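Local coordinates for putative Oleoyl-[acyl-carrier protein] thioesterase (Lactobacillus plantarum, PDB 2OWN) that probably hydrolyses the thioester bond of oleoyl-acyl carrier protein, releasing the free fatty acid, as a putative acyl-ACP thioesterase of the HotDog superfamily, at residues 40-45 and 96-101; 29-34 and 200-205. All blocks are in the same frame, centred on the assembly; numbering follows the deposited sequence.

Interaction 1 of 2, residues 40-45 and 96-101; sequences LASEDQ and AYREFW
The guanidinium of Arg98 has Ser42 OG over one face and Gln45 OE1 at its edge, near its plane. Ser42 OG stands 3.0 Å from Arg98 NH1 and 3.4 Å from Arg98 CZ, but the angle is too poor for a hydrogen bond, so the hydroxyl merely rests on the flat group. Gln45 OE1 accepts from Arg98 NH1, at 3.4 Å and an N-H...O angle of 143°, a weak and bent bond. The amide plane is turned 69° from the guanidinium, and the Gln45 and Arg98 side chains run alongside one another, pointing opposite ways. Ser42 also meets the second flat group: its CB lies 3.9 Å from Phe100 CE2, at the ring edge near its plane. The Arg98 chain starts with CG anti to the backbone N and bends at its third torsion, carrying NH1 across to the helix. It also makes a cation-pi contact with Tyr138, and its NE a weak hydrogen bond to an unidentified bound molecule, probably from the crystallisation liquor; Gln45 NE2 bonds weakly to Ser10 O. A leucine in place of Arg98 would probably leave Gln45 OE1 without this donor and Tyr138 without its cationic partner. The axes of 40-45 and 96-101 come within 10.2 Å at 119°, so this part of helix 31-48 lies across this part of strand 95-103, bridged chiefly by Arg98 reaching back to Ser42 and Gln45. This is the helix-on-sheet packing of a hotdog fold: Arg98 and Phe100 both touch Val86 on strand 81-91, and Phe100 reaches Ile113 on strand 109-121.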
loop_
_atom_site.group_PDB
_atom_site.type_symbol
_atom_site.label_atom_id
_atom_site.label_comp_id
_atom_site.label_asym_id
_atom_site.label_seq_id
_atom_site.Cartn_x
_atom_site.Cartn_y
_atom_site.Cartn_z
ATOM N N LEU B 40 -1.778 -3.196 -12.976
ATOM C CA LEU B 40 -2.601 -1.991 -13.269
ATOM C C LEU B 40 -2.607 -1.737 -14.781
ATOM O O LEU B 40 -3.663 -1.476 -15.339
ATOM C CB LEU B 40 -2.092 -0.732 -12.542
ATOM C CG LEU B 40 -2.886 0.579 -12.695
ATOM C CD1 LEU B 40 -4.290 0.442 -12.102
ATOM C CD2 LEU B 40 -2.150 1.729 -12.047
ATOM N N ALA B 41 -1.422 -1.801 -15.408
ATOM C CA ALA B 41 -1.254 -1.655 -16.879
ATOM C C ALA B 41 -1.990 -2.770 -17.661
ATOM O O ALA B 41 -2.610 -2.490 -18.711
ATOM C CB ALA B 41 0.232 -1.624 -17.265
ATOM N N SER B 42 -1.930 -4.003 -17.134
ATOM C CA SER B 42 -2.597 -5.188 -17.714
ATOM C C SER B 42 -4.128 -5.090 -17.634
ATOM O O SER B 42 -4.797 -5.390 -18.626
ATOM C CB SER B 42 -2.091 -6.491 -17.061
ATOM O OG SER B 42 -2.715 -7.650 -17.588
ATOM N N GLU B 43 -4.663 -4.692 -16.469
ATOM C CA GLU B 43 -6.135 -4.510 -16.285
ATOM C C GLU B 43 -6.696 -3.378 -17.171
ATOM O O GLU B 43 -7.798 -3.521 -17.692
ATOM C CB GLU B 43 -6.546 -4.329 -14.807
ATOM C CG GLU B 43 -6.357 -5.612 -13.954
ATOM C CD GLU B 43 -6.804 -5.490 -12.484
ATOM O OE1 GLU B 43 -7.560 -4.555 -12.115
ATOM O OE2 GLU B 43 -6.408 -6.375 -11.687
ATOM N N ASP B 44 -5.923 -2.299 -17.355
ATOM C CA ASP B 44 -6.312 -1.159 -18.222
ATOM C C ASP B 44 -6.276 -1.490 -19.706
ATOM O O ASP B 44 -7.077 -0.931 -20.449
ATOM C CB ASP B 44 -5.467 0.084 -17.930
ATOM C CG ASP B 44 -5.681 0.607 -16.533
ATOM O OD1 ASP B 44 -6.701 0.272 -15.880
ATOM O OD2 ASP B 44 -4.812 1.345 -16.059
ATOM N N GLN B 45 -5.318 -2.332 -20.133
ATOM C CA GLN B 45 -5.248 -2.830 -21.523
ATOM C C GLN B 45 -6.518 -3.666 -21.759
ATOM O O GLN B 45 -7.229 -3.446 -22.746
ATOM C CB GLN B 45 -3.999 -3.701 -21.789
ATOM C CG GLN B 45 -3.881 -4.219 -23.256
ATOM C CD GLN B 45 -2.624 -5.040 -23.562
ATOM O OE1 GLN B 45 -1.877 -5.441 -22.668
ATOM N NE2 GLN B 45 -2.409 -5.310 -24.849
ATOM N N ALA B 96 -0.935 -18.929 -20.809
ATOM C CA ALA B 96 -0.832 -17.623 -21.488
ATOM C C ALA B 96 0.466 -16.935 -21.041
ATOM O O ALA B 96 0.710 -16.847 -19.840
ATOM C CB ALA B 96 -2.026 -16.756 -21.149
ATOM N N TYR B 97 1.266 -16.448 -22.000
ATOM C CA TYR B 97 2.557 -15.764 -21.763
ATOM C C TYR B 97 2.370 -14.238 -21.861
ATOM O O TYR B 97 2.059 -13.741 -22.945
ATOM C CB TYR B 97 3.608 -16.283 -22.757
ATOM C CG TYR B 97 4.987 -15.659 -22.637
ATOM C CD1 TYR B 97 5.775 -15.871 -21.479
ATOM C CD2 TYR B 97 5.545 -14.898 -23.698
ATOM C CE1 TYR B 97 7.085 -15.299 -21.358
ATOM C CE2 TYR B 97 6.856 -14.325 -23.594
ATOM C CZ TYR B 97 7.615 -14.532 -22.418
ATOM O OH TYR B 97 8.869 -13.984 -22.321
ATOM N N ARG B 98 2.572 -13.522 -20.739
ATOM C CA ARG B 98 2.419 -12.056 -20.648
ATOM C C ARG B 98 3.717 -11.367 -20.195
ATOM O O ARG B 98 4.294 -11.745 -19.163
ATOM C CB ARG B 98 1.258 -11.734 -19.713
ATOM C CG ARG B 98 0.947 -10.237 -19.493
ATOM C CD ARG B 98 -0.417 -10.033 -18.829
ATOM N NE ARG B 98 -1.478 -10.217 -19.825
ATOM C CZ ARG B 98 -2.071 -9.262 -20.559
ATOM N NH1 ARG B 98 -1.779 -7.956 -20.438
ATOM N NH2 ARG B 98 -3.010 -9.629 -21.438
ATOM N N GLU B 99 4.134 -10.350 -20.965
ATOM C CA GLU B 99 5.339 -9.547 -20.723
ATOM C C GLU B 99 4.998 -8.117 -20.273
ATOM O O GLU B 99 3.969 -7.564 -20.696
ATOM C CB GLU B 99 6.196 -9.487 -21.976
ATOM C CG GLU B 99 6.866 -10.799 -22.326
ATOM C CD GLU B 99 7.634 -10.686 -23.606
ATOM O OE1 GLU B 99 7.049 -10.866 -24.693
ATOM O OE2 GLU B 99 8.856 -10.493 -23.540
ATOM N N PHE B 100 5.875 -7.543 -19.434
ATOM C CA PHE B 100 5.744 -6.160 -18.911
ATOM C C PHE B 100 7.119 -5.473 -18.916
ATOM O O PHE B 100 8.119 -6.133 -18.611
ATOM C CB PHE B 100 5.255 -6.077 -17.455
ATOM C CG PHE B 100 4.070 -6.942 -17.112
ATOM C CD1 PHE B 100 4.243 -8.330 -16.914
ATOM C CD2 PHE B 100 2.806 -6.376 -16.838
ATOM C CE1 PHE B 100 3.157 -9.163 -16.551
ATOM C CE2 PHE B 100 1.704 -7.211 -16.459
ATOM C CZ PHE B 100 1.885 -8.606 -16.316
ATOM N N TRP B 101 7.150 -4.171 -19.217
ATOM C CA TRP B 101 8.376 -3.347 -19.209
ATOM C C TRP B 101 8.115 -2.075 -18.416
ATOM O O TRP B 101 7.171 -1.353 -18.746
ATOM C CB TRP B 101 8.807 -2.938 -20.609
ATOM C CG TRP B 101 9.156 -4.044 -21.489
ATOM C CD1 TRP B 101 10.407 -4.505 -21.768
ATOM C CD2 TRP B 101 8.248 -4.846 -22.238
ATOM N NE1 TRP B 101 10.339 -5.556 -22.645
ATOM C CE2 TRP B 101 9.027 -5.796 -22.954
ATOM C CE3 TRP B 101 6.840 -4.870 -22.372
ATOM C CZ2 TRP B 101 8.446 -6.772 -23.804
ATOM C CZ3 TRP B 101 6.245 -5.844 -23.232
ATOM C CH2 TRP B 101 7.060 -6.783 -23.931
#

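Interaction 2 of 2, residues 29-34 and 200-205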
loop_
_atom_site.group_PDB
_atom_site.type_symbol
_atom_site.label_atom_id
_atom_site.label_comp_id
_atom_site.label_asym_id
_atom_site.label_seq_id
_atom_site.Cartn_x
_atom_site.Cartn_y
_atom_site.Cartn_z
ATOM N N ALA B 29 10.671 2.210 -4.889
ATOM C CA ALA B 29 9.476 1.361 -4.994
ATOM C C ALA B 29 9.724 -0.052 -4.478
ATOM O O ALA B 29 10.802 -0.608 -4.688
ATOM C CB ALA B 29 8.969 1.288 -6.448
ATOM N N THR B 30 8.737 -0.594 -3.775
ATOM C CA THR B 30 8.800 -1.947 -3.246
ATOM C C THR B 30 8.421 -2.924 -4.369
ATOM O O THR B 30 7.887 -2.497 -5.414
ATOM C CB THR B 30 7.792 -2.155 -2.102
ATOM O OG1 THR B 30 6.463 -2.001 -2.611
ATOM C CG2 THR B 30 8.031 -1.151 -0.946
ATOM N N LEU B 31 8.689 -4.216 -4.149
ATOM C CA LEU B 31 8.275 -5.288 -5.094
ATOM C C LEU B 31 6.749 -5.368 -5.208
ATOM O O LEU B 31 6.241 -5.683 -6.288
ATOM C CB LEU B 31 8.839 -6.686 -4.730
ATOM C CG LEU B 31 10.278 -6.961 -5.123
ATOM C CD1 LEU B 31 10.822 -8.238 -4.465
ATOM C CD2 LEU B 31 10.385 -7.030 -6.653
ATOM N N THR B 32 6.052 -5.131 -4.084
ATOM C CA THR B 32 4.573 -5.075 -4.014
ATOM C C THR B 32 4.094 -4.019 -5.030
ATOM O O THR B 32 3.280 -4.350 -5.895
ATOM C CB THR B 32 4.075 -4.772 -2.596
ATOM O OG1 THR B 32 4.654 -5.722 -1.689
ATOM C CG2 THR B 32 2.547 -4.832 -2.510
ATOM N N THR B 33 4.682 -2.814 -4.967
ATOM C CA THR B 33 4.377 -1.710 -5.921
ATOM C C THR B 33 4.694 -2.065 -7.381
ATOM O O THR B 33 3.898 -1.738 -8.255
ATOM C CB THR B 33 5.106 -0.402 -5.557
ATOM O OG1 THR B 33 4.565 0.067 -4.328
ATOM C CG2 THR B 33 4.952 0.719 -6.657
ATOM N N LEU B 34 5.842 -2.726 -7.611
ATOM C CA LEU B 34 6.294 -3.132 -8.965
ATOM C C LEU B 34 5.252 -4.034 -9.632
ATOM O O LEU B 34 4.858 -3.759 -10.771
ATOM C CB LEU B 34 7.662 -3.827 -8.943
ATOM C CG LEU B 34 8.340 -4.056 -10.301
ATOM C CD1 LEU B 34 8.727 -2.718 -10.915
ATOM C CD2 LEU B 34 9.563 -4.931 -10.153
ATOM N N HIS B 200 21.307 -3.952 0.417
ATOM C CA HIS B 200 21.068 -4.826 -0.744
ATOM C C HIS B 200 19.983 -4.260 -1.668
ATOM O O HIS B 200 18.958 -3.781 -1.179
ATOM C CB HIS B 200 20.712 -6.264 -0.322
ATOM C CG HIS B 200 21.848 -7.001 0.310
ATOM N ND1 HIS B 200 22.093 -6.961 1.665
ATOM C CD2 HIS B 200 22.837 -7.747 -0.230
ATOM C CE1 HIS B 200 23.182 -7.656 1.932
ATOM N NE2 HIS B 200 23.654 -8.145 0.799
ATOM N N ASP B 201 20.255 -4.284 -2.975
ATOM C CA ASP B 201 19.344 -3.841 -4.043
ATOM C C ASP B 201 18.910 -5.056 -4.844
ATOM O O ASP B 201 19.695 -5.980 -5.026
ATOM C CB ASP B 201 20.016 -2.820 -4.972
ATOM C CG ASP B 201 20.189 -1.444 -4.337
ATOM O OD1 ASP B 201 19.710 -1.209 -3.213
ATOM O OD2 ASP B 201 20.789 -0.567 -4.988
ATOM N N LEU B 202 17.680 -5.012 -5.353
ATOM C CA LEU B 202 17.096 -6.106 -6.142
ATOM C C LEU B 202 17.720 -6.179 -7.535
ATOM O O LEU B 202 17.914 -5.140 -8.178
ATOM C CB LEU B 202 15.576 -5.931 -6.272
ATOM C CG LEU B 202 14.787 -6.012 -4.963
ATOM C CD1 LEU B 202 13.445 -5.341 -5.106
ATOM C CD2 LEU B 202 14.665 -7.472 -4.477
ATOM N N VAL B 203 18.087 -7.398 -7.939
ATOM C CA VAL B 203 18.659 -7.715 -9.252
ATOM C C VAL B 203 17.674 -8.595 -10.037
ATOM O O VAL B 203 17.399 -8.303 -11.211
ATOM C CB VAL B 203 20.060 -8.397 -9.134
ATOM C CG1 VAL B 203 20.643 -8.762 -10.498
ATOM C CG2 VAL B 203 21.024 -7.483 -8.402
ATOM N N HIS B 204 17.179 -9.669 -9.404
ATOM C CA HIS B 204 16.253 -10.614 -10.034
ATOM C C HIS B 204 15.288 -11.260 -9.027
ATOM O O HIS B 204 15.637 -11.382 -7.853
ATOM C CB HIS B 204 17.094 -11.695 -10.731
ATOM C CG HIS B 204 16.402 -12.378 -11.861
ATOM N ND1 HIS B 204 15.574 -13.469 -11.704
ATOM C CD2 HIS B 204 16.441 -12.118 -13.188
ATOM C CE1 HIS B 204 15.122 -13.836 -12.893
ATOM N NE2 HIS B 204 15.634 -13.035 -13.804
ATOM N N VAL B 205 14.083 -11.626 -9.485
ATOM C CA VAL B 205 13.049 -12.300 -8.669
ATOM C C VAL B 205 12.296 -13.374 -9.494
ATOM O O VAL B 205 11.871 -13.080 -10.610
ATOM C CB VAL B 205 11.986 -11.311 -8.094
ATOM C CG1 VAL B 205 10.989 -12.035 -7.183
ATOM C CG2 VAL B 205 12.635 -10.143 -7.316
#
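Leu31 meets Leu202 and Val205 through methyl and methine groups alone, with no hydrogen bond between the two segments. The shortest approach is Leu31 CG to Leu202 CD1, 3.6 Å, the two leucines reaching toward each other tip to tip. Both branches of Leu31 are engaged: CD2 lies 3.8 Å from Leu202 CD1, while CD1 is 3.9 Å from Leu202 CD2. Val205 enters with one methyl, its CG2 standing 3.9 Å from Leu31 CD1 and equally far from Leu31 CD2. That methyl lies anti to the carbonyl carbon of Val205, which turns it to Leu31. Leu31 thus fits against residues three apart on the strand, and the nearest CA pair, Leu31 and Leu202, is 8.9 Å apart. Between Leu202 and Val205, Val203 and His204 sit opposite the single residue Gln253, a classic beta bulge; the extra residue shifts the alternation, so Leu202 and Val205, three apart, both face Leu31. On the other segment, Leu31 is the first residue of helix 31-48, and Thr30 is its N-cap: Thr30 OG1 accepts from Thr33 N at 3.1 Å and a nearly straight 168°. Further out, Ile72 packs on both leucines, Phe185 of helix 184-191 touches Leu31 and Val205, and Asp201 bridges Arg28 and Arg255 with its two carboxylate oxygens. The arrangement is an apolar junction between the two HotDog-family regions of an acyl-ACP thioesterase: the start of the N-terminal region's long helix meets strand 200-209 of the C-terminal region.

Both contacts use helix 31-48, interaction 2 at its first turn and interaction 1 farther along, with centres 18 Å apart and nearest atoms about 7 Å apart. Neither is a surface contact. Their chemistry differs: interaction 1 mixes a guanidinium, an amide, a hydroxyl and a ring edge, with one weak hydrogen bond, whereas interaction 2 is wholly aliphatic. Interaction 1 stays within the N-terminal family region; interaction 2 ties that region to the C-terminal one, across 165 intervening residues. The buried areas are similar, 162 and 147 Å². Strands 95-103 and 200-209 are joined through strands 109-121 and 61-72, each antiparallel to its neighbour, and other residues of 40-45 and 29-34 reach the second subunit.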